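Local coordinates for protein autoinducer 2 sensor kinase/phosphatase LuxQ (Vibrio cholerae, PDB 3C38) that senses the quorum-sensing signal AI-2 through its periplasmic domain, the part in this crystal, by binding the LuxP–AI-2 complex, and switches between kinase and phosphatase activity, at residues H43-A48 / R139-I144; A166-I171 / V190-G195. All coordinates share one frame; numbering follows the deposited sequence.

How the interactions relate
From the N terminus, the long helix 22-47 carries most of segment 43-48, which meets 139-144 on strand 134-143 in interaction 1. This closes a loop of 90 intervening residues that contains strands 83-88, 91-95 and 123-127 and the start of 134-143. The chain then passes through strand 153-160 into helix 165-174, and interaction 2 closes a much shorter loop, 18 residues between 166-171 and 190-195, beside the four-stranded sheet. The two loops follow in series, neither nesting nor crossing. The centres of interactions 1 and 2 lie about 29 Å apart, on opposite sides of the chain's centre. Helix 22-47 serves both regions: its C-terminal part makes interaction 1, while its I29 and R36 touch I171 and L167.

Interaction 1 of 2, residues H43-A48 / R139-I144; sequences HQDSTA and RRSSLI
R139 meets D45 end-on, with two nitrogens. R139 NH2 donates to D45 OD2 at 2.9 Å, on the syn lone pair. R139 NH1 reaches D45 OD1 at 3.0 Å, almost straight at 171° but from above the carboxylate plane. The two flat groups are turned 57° against each other, so this salt bridge is not coplanar. R139 NH1 also donates to Q44 OE1 at 2.6 Å, within the guanidinium plane, which makes it a donor to two successive residues of the helix. Q44 replies through its other end, Q44 NE2 to the backbone R139 O at 2.9 Å; with CG anti to the backbone N and the chain extended, its amide reaches the strand. S141 OG adds a bond to D45 OD1 at 2.8 Å from the anti side, giving that oxygen two donors. Farther along, A48 CB packs 3.2 Å from S141 OG, and a water joins A48 O to I144 N. Behind this layer, strand 153-160 pairs with R139 and S141, and Q44 packs on V157. The short segments 43-47 and 139-143 run nearly parallel, 16° apart: the C-terminal part of a long N-terminal helix packs on the antiparallel sheet of a PAS-like module, consistent with the Cache clan.

Interaction 2 of 2, residues A166-I171 / V190-G195; sequences ALLENI and VSTLKG
T192 OG1 is gripped by two groups from outside the contact, L180 N and N179 OD1, which fasten the strand's exit to the neighbouring strand 179-184. With OG1 between the backbone N and carbonyl carbon (chi1 61°), T192 CG2 lies beside the backbone N and faces the helix, 3.8 Å from L168 CD1. Across the segments no hydrogen bond forms; the contact is apolar and centred on L168. CG and CD1 of L168 each lie 3.7 Å from V190 CG1, the two side chains lying alongside each other and pointing opposite ways, and L168 CD1 comes within 3.4 Å of V190 O. L168 CD1 thus reaches along the backbone from V190 to T192, where the strand gives way to loop. E169 is a lesser neighbour: E169 OE2 stands 4.0 Å from T192 CG2, while its OE1 makes a salt bridge with R172. At S191-L193 the chain makes an ST turn: S191 OG accepts from L193 N at 3.0 Å. K194 NZ returns to T192 O at 3.2 Å. L168 and I171 also touch L180. Helix 165-174 therefore packs against edge strand 187-191 and its neighbour, in a second antiparallel-sheet module, as in tandem PAS-like Cache sensor domains.

Interaction 1 of 2, residues H43-A48 / R139-I144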
ATOM      1  N   HIS A  43       3.796   1.014  12.815  1.00 34.01           N
ATOM      2  CA  HIS A  43       4.644  -0.155  12.974  1.00 35.68           C
ATOM      3  C   HIS A  43       6.004   0.055  12.315  1.00 34.76           C
ATOM      4  O   HIS A  43       7.028  -0.334  12.866  1.00 33.76           O
ATOM      5  CB  HIS A  43       3.959  -1.397  12.407  1.00 38.19           C
ATOM      6  CG  HIS A  43       2.741  -1.801  13.178  1.00 46.10           C
ATOM      7  ND1 HIS A  43       2.734  -1.902  14.553  1.00 48.18           N
ATOM      8  CD2 HIS A  43       1.486  -2.111  12.768  1.00 46.88           C
ATOM      9  CE1 HIS A  43       1.526  -2.256  14.958  1.00 49.95           C
ATOM     10  NE2 HIS A  43       0.753  -2.389  13.898  1.00 49.30           N
ATOM     11  N   GLN A  44       6.009   0.679  11.142  1.00 34.15           N
ATOM     12  CA  GLN A  44       7.254   0.950  10.433  1.00 35.61           C
ATOM     13  C   GLN A  44       8.204   1.797  11.284  1.00 34.87           C
ATOM     14  O   GLN A  44       9.342   1.391  11.548  1.00 32.30           O
ATOM     15  CB  GLN A  44       6.971   1.668   9.103  1.00 35.74           C
ATOM     16  CG  GLN A  44       8.196   2.332   8.484  1.00 37.67           C
ATOM     17  CD  GLN A  44       7.947   2.912   7.096  1.00 38.29           C
ATOM     18  OE1 GLN A  44       6.927   3.563   6.844  1.00 35.54           O
ATOM     19  NE2 GLN A  44       8.897   2.689   6.192  1.00 32.20           N
ATOM     20  N   ASP A  45       7.729   2.966  11.710  1.00 34.45           N
ATOM     21  CA  ASP A  45       8.535   3.884  12.514  1.00 37.40           C
ATOM     22  C   ASP A  45       8.983   3.322  13.860  1.00 39.32           C
ATOM     23  O   ASP A  45      10.029   3.704  14.396  1.00 39.49           O
ATOM     24  CB  ASP A  45       7.776   5.192  12.732  1.00 36.11           C
ATOM     25  CG  ASP A  45       7.687   6.017  11.474  1.00 37.60           C
ATOM     26  OD1 ASP A  45       8.498   5.774  10.563  1.00 39.13           O
ATOM     27  OD2 ASP A  45       6.830   6.913  11.395  1.00 39.21           O
ATOM     28  N   SER A  46       8.186   2.410  14.395  1.00 41.86           N
ATOM     29  CA  SER A  46       8.492   1.779  15.665  1.00 43.85           C
ATOM     30  C   SER A  46       9.572   0.720  15.458  1.00 44.20           C
ATOM     31  O   SER A  46      10.484   0.568  16.272  1.00 45.01           O
ATOM     32  CB  SER A  46       7.231   1.132  16.234  1.00 43.93           C
ATOM     33  OG  SER A  46       7.458   0.693  17.555  1.00 45.78           O
ATOM     34  N   THR A  47       9.470  -0.013  14.359  1.00 44.75           N
ATOM     35  CA  THR A  47      10.444  -1.047  14.057  1.00 44.77           C
ATOM     36  C   THR A  47      11.759  -0.426  13.599  1.00 45.64           C
ATOM     37  O   THR A  47      12.820  -1.031  13.727  1.00 45.79           O
ATOM     38  CB  THR A  47       9.921  -1.976  12.964  1.00 44.55           C
ATOM     39  OG1 THR A  47       8.731  -2.622  13.428  1.00 45.43           O
ATOM     40  CG2 THR A  47      10.959  -3.030  12.609  1.00 45.24           C
ATOM     41  N   ALA A  48      11.678   0.793  13.074  1.00 46.05           N
ATOM     42  CA  ALA A  48      12.855   1.500  12.588  1.00 47.16           C
ATOM     43  C   ALA A  48      13.785   1.837  13.748  1.00 49.84           C
ATOM     44  O   ALA A  48      14.963   2.148  13.542  1.00 49.07           O
ATOM     45  CB  ALA A  48      12.440   2.781  11.864  1.00 44.57           C
ATOM     46  N   ARG A 139       6.743   3.970   1.683  1.00 32.72           N
ATOM     47  CA  ARG A 139       7.170   4.903   2.710  1.00 34.06           C
ATOM     48  C   ARG A 139       8.540   4.491   3.233  1.00 33.08           C
ATOM     49  O   ARG A 139       8.831   3.303   3.388  1.00 30.38           O
ATOM     50  CB  ARG A 139       6.140   4.945   3.839  1.00 33.92           C
ATOM     51  CG  ARG A 139       6.377   6.041   4.863  1.00 36.24           C
ATOM     52  CD  ARG A 139       5.171   6.177   5.770  1.00 35.84           C
ATOM     53  NE  ARG A 139       5.374   7.197   6.794  1.00 37.49           N
ATOM     54  CZ  ARG A 139       6.123   7.020   7.877  1.00 35.73           C
ATOM     55  NH1 ARG A 139       6.733   5.857   8.079  1.00 31.40           N
ATOM     56  NH2 ARG A 139       6.256   8.007   8.753  1.00 35.72           N
ATOM     57  N   ARG A 140       9.380   5.491   3.485  1.00 36.23           N
ATOM     58  CA  ARG A 140      10.744   5.266   3.973  1.00 37.95           C
ATOM     59  C   ARG A 140      10.921   5.714   5.431  1.00 37.12           C
ATOM     60  O   ARG A 140      10.398   6.746   5.846  1.00 36.64           O
ATOM     61  CB  ARG A 140      11.728   6.048   3.088  1.00 39.93           C
ATOM     62  CG  ARG A 140      13.179   5.686   3.280  1.00 40.46           C
ATOM     63  CD  ARG A 140      14.101   6.624   2.502  1.00 42.95           C
ATOM     64  NE  ARG A 140      14.033   7.983   3.018  1.00 48.41           N
ATOM     65  CZ  ARG A 140      14.998   8.886   2.881  1.00 50.92           C
ATOM     66  NH1 ARG A 140      16.119   8.578   2.241  1.00 48.87           N
ATOM     67  NH2 ARG A 140      14.843  10.099   3.399  1.00 52.79           N
ATOM     68  N   SER A 141      11.667   4.941   6.207  1.00 38.98           N
ATOM     69  CA  SER A 141      11.924   5.307   7.593  1.00 41.93           C
ATOM     70  C   SER A 141      13.411   5.129   7.913  1.00 42.57           C
ATOM     71  O   SER A 141      13.967   4.040   7.777  1.00 42.00           O
ATOM     72  CB  SER A 141      11.073   4.457   8.543  1.00 42.06           C
ATOM     73  OG  SER A 141      11.139   4.968   9.866  1.00 43.77           O
ATOM     74  N   SER A 142      14.047   6.212   8.343  1.00 44.56           N
ATOM     75  CA  SER A 142      15.472   6.198   8.670  1.00 48.00           C
ATOM     76  C   SER A 142      15.836   5.147   9.708  1.00 50.34           C
ATOM     77  O   SER A 142      15.107   4.937  10.671  1.00 51.80           O
ATOM     78  CB  SER A 142      15.890   7.576   9.181  1.00 49.37           C
ATOM     79  OG  SER A 142      15.367   8.605   8.347  1.00 48.90           O
ATOM     80  N   LEU A 143      16.965   4.479   9.499  1.00 53.63           N
ATOM     81  CA  LEU A 143      17.450   3.465  10.433  1.00 56.37           C
ATOM     82  C   LEU A 143      18.699   4.047  11.078  1.00 60.21           C
ATOM     83  O   LEU A 143      19.786   4.010  10.500  1.00 60.20           O
ATOM     84  CB  LEU A 143      17.805   2.169   9.700  1.00 53.21           C
ATOM     85  CG  LEU A 143      16.637   1.400   9.088  1.00 53.33           C
ATOM     86  CD1 LEU A 143      17.157   0.242   8.256  1.00 51.85           C
ATOM     87  CD2 LEU A 143      15.724   0.895  10.198  1.00 53.63           C
ATOM     88  N   ILE A 144      18.532   4.600  12.274  1.00 63.88           N
ATOM     89  CA  ILE A 144      19.636   5.210  12.999  1.00 67.51           C
ATOM     90  C   ILE A 144      20.186   4.259  14.054  1.00 70.81           C
ATOM     91  O   ILE A 144      19.550   3.263  14.395  1.00 72.74           O
ATOM     92  CB  ILE A 144      19.172   6.532  13.623  1.00 66.14           C
ATOM     93  CG1 ILE A 144      18.749   7.472  12.490  1.00 66.06           C
ATOM     94  CG2 ILE A 144      20.285   7.160  14.447  1.00 67.13           C
ATOM     95  CD1 ILE A 144      17.948   8.675  12.923  1.00 64.17           C
TER
HETATM   96  O   HOH W   1      16.171   4.576  13.829  1.00 48.11           O

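Interaction 2 of 2, residues A166-I171 / V190-G195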
ATOM      1  N   ALA A 166      -7.813  -7.785   0.179  1.00 28.36           N
ATOM      2  CA  ALA A 166      -7.933  -7.541   1.613  1.00 28.74           C
ATOM      3  C   ALA A 166      -8.071  -6.062   1.942  1.00 28.27           C
ATOM      4  O   ALA A 166      -8.890  -5.675   2.777  1.00 30.09           O
ATOM      5  CB  ALA A 166      -6.722  -8.146   2.360  1.00 29.68           C
ATOM      6  N   LEU A 167      -7.271  -5.231   1.289  1.00 27.70           N
ATOM      7  CA  LEU A 167      -7.336  -3.797   1.535  1.00 27.46           C
ATOM      8  C   LEU A 167      -8.707  -3.208   1.185  1.00 26.57           C
ATOM      9  O   LEU A 167      -9.317  -2.493   1.985  1.00 26.51           O
ATOM     10  CB  LEU A 167      -6.268  -3.068   0.718  1.00 27.24           C
ATOM     11  CG  LEU A 167      -6.440  -1.546   0.763  1.00 29.44           C
ATOM     12  CD1 LEU A 167      -6.182  -1.077   2.182  1.00 29.99           C
ATOM     13  CD2 LEU A 167      -5.499  -0.860  -0.201  1.00 31.01           C
ATOM     14  N   LEU A 168      -9.181  -3.516  -0.018  1.00 26.27           N
ATOM     15  CA  LEU A 168     -10.452  -2.998  -0.509  1.00 27.39           C
ATOM     16  C   LEU A 168     -11.658  -3.518   0.263  1.00 26.57           C
ATOM     17  O   LEU A 168     -12.598  -2.776   0.529  1.00 26.25           O
ATOM     18  CB  LEU A 168     -10.627  -3.364  -1.980  1.00 27.91           C
ATOM     19  CG  LEU A 168     -11.090  -2.270  -2.934  1.00 33.79           C
ATOM     20  CD1 LEU A 168     -11.938  -2.899  -4.053  1.00 30.22           C
ATOM     21  CD2 LEU A 168     -11.865  -1.210  -2.174  1.00 33.72           C
ATOM     22  N   GLU A 169     -11.638  -4.807   0.578  1.00 25.83           N
ATOM     23  CA  GLU A 169     -12.724  -5.445   1.312  1.00 27.69           C
ATOM     24  C   GLU A 169     -12.821  -4.848   2.713  1.00 28.53           C
ATOM     25  O   GLU A 169     -13.911  -4.639   3.247  1.00 28.98           O
ATOM     26  CB  GLU A 169     -12.479  -6.959   1.389  1.00 27.47           C
ATOM     27  CG  GLU A 169     -13.344  -7.681   2.415  1.00 29.65           C
ATOM     28  CD  GLU A 169     -14.824  -7.612   2.086  1.00 32.45           C
ATOM     29  OE1 GLU A 169     -15.633  -7.936   2.984  1.00 32.74           O
ATOM     30  OE2 GLU A 169     -15.173  -7.238   0.938  1.00 30.08           O
ATOM     31  N   ASN A 170     -11.669  -4.571   3.303  1.00 30.07           N
ATOM     32  CA  ASN A 170     -11.613  -3.978   4.628  1.00 29.69           C
ATOM     33  C   ASN A 170     -12.270  -2.589   4.605  1.00 28.95           C
ATOM     34  O   ASN A 170     -12.912  -2.174   5.576  1.00 28.32           O
ATOM     35  CB  ASN A 170     -10.158  -3.885   5.059  1.00 35.90           C
ATOM     36  CG  ASN A 170      -9.968  -3.010   6.263  1.00 42.68           C
ATOM     37  OD1 ASN A 170     -10.231  -3.427   7.401  1.00 47.75           O
ATOM     38  ND2 ASN A 170      -9.519  -1.775   6.029  1.00 43.40           N
ATOM     39  N   ILE A 171     -12.128  -1.870   3.490  1.00 26.66           N
ATOM     40  CA  ILE A 171     -12.741  -0.552   3.363  1.00 23.25           C
ATOM     41  C   ILE A 171     -14.241  -0.710   3.083  1.00 27.28           C
ATOM     42  O   ILE A 171     -15.066   0.062   3.586  1.00 25.94           O
ATOM     43  CB  ILE A 171     -12.101   0.259   2.222  1.00 23.64           C
ATOM     44  CG1 ILE A 171     -10.649   0.585   2.565  1.00 20.20           C
ATOM     45  CG2 ILE A 171     -12.885   1.555   1.976  1.00 20.02           C
ATOM     46  CD1 ILE A 171      -9.946   1.364   1.474  1.00 26.48           C
ATOM     47  N   VAL A 190      -8.468  -3.425  -8.245  1.00 29.43           N
ATOM     48  CA  VAL A 190      -9.061  -4.523  -7.488  1.00 28.57           C
ATOM     49  C   VAL A 190     -10.535  -4.199  -7.288  1.00 28.61           C
ATOM     50  O   VAL A 190     -10.924  -3.027  -7.284  1.00 28.52           O
ATOM     51  CB  VAL A 190      -8.347  -4.742  -6.114  1.00 28.52           C
ATOM     52  CG1 VAL A 190      -8.522  -3.537  -5.215  1.00 25.55           C
ATOM     53  CG2 VAL A 190      -8.889  -6.004  -5.447  1.00 31.66           C
ATOM     54  N   SER A 191     -11.347  -5.242  -7.141  1.00 27.26           N
ATOM     55  CA  SER A 191     -12.792  -5.106  -6.984  1.00 27.64           C
ATOM     56  C   SER A 191     -13.338  -6.110  -5.982  1.00 29.96           C
ATOM     57  O   SER A 191     -12.759  -7.189  -5.796  1.00 28.28           O
ATOM     58  CB  SER A 191     -13.462  -5.342  -8.341  1.00 30.08           C
ATOM     59  OG  SER A 191     -14.845  -5.612  -8.219  1.00 29.45           O
ATOM     60  N   THR A 192     -14.447  -5.757  -5.338  1.00 28.77           N
ATOM     61  CA  THR A 192     -15.075  -6.650  -4.376  1.00 30.35           C
ATOM     62  C   THR A 192     -16.273  -7.382  -4.994  1.00 32.34           C
ATOM     63  O   THR A 192     -16.891  -8.216  -4.327  1.00 33.51           O
ATOM     64  CB  THR A 192     -15.602  -5.886  -3.144  1.00 30.32           C
ATOM     65  OG1 THR A 192     -16.580  -4.932  -3.565  1.00 28.01           O
ATOM     66  CG2 THR A 192     -14.474  -5.187  -2.411  1.00 29.73           C
ATOM     67  N   LEU A 193     -16.616  -7.060  -6.244  1.00 32.22           N
ATOM     68  CA  LEU A 193     -17.753  -7.708  -6.910  1.00 34.87           C
ATOM     69  C   LEU A 193     -17.614  -9.233  -6.980  1.00 37.64           C
ATOM     70  O   LEU A 193     -16.551  -9.755  -7.341  1.00 37.53           O
ATOM     71  CB  LEU A 193     -17.952  -7.147  -8.321  1.00 30.39           C
ATOM     72  CG  LEU A 193     -18.726  -5.818  -8.397  1.00 34.35           C
ATOM     73  CD1 LEU A 193     -17.913  -4.719  -7.721  1.00 33.30           C
ATOM     74  CD2 LEU A 193     -18.992  -5.431  -9.861  1.00 33.10           C
ATOM     75  N   LYS A 194     -18.686  -9.941  -6.621  1.00 39.83           N
ATOM     76  CA  LYS A 194     -18.688 -11.410  -6.647  1.00 42.98           C
ATOM     77  C   LYS A 194     -18.867 -11.902  -8.076  1.00 42.84           C
ATOM     78  O   LYS A 194     -18.304 -12.912  -8.470  1.00 44.69           O
ATOM     79  CB  LYS A 194     -19.826 -11.982  -5.797  1.00 45.12           C
ATOM     80  CG  LYS A 194     -20.108 -11.240  -4.504  1.00 49.65           C
ATOM     81  CD  LYS A 194     -18.956 -11.298  -3.524  1.00 52.43           C
ATOM     82  CE  LYS A 194     -19.260 -10.434  -2.291  1.00 56.32           C
ATOM     83  NZ  LYS A 194     -19.441  -8.967  -2.617  1.00 56.29           N
ATOM     84  N   GLY A 195     -19.666 -11.181  -8.852  1.00 45.33           N
ATOM     85  CA  GLY A 195     -19.889 -11.574 -10.230  1.00 45.25           C
ATOM     86  C   GLY A 195     -21.337 -11.935 -10.475  1.00 46.48           C
ATOM     87  O   GLY A 195     -21.775 -12.057 -11.618  1.00 46.31           O
TER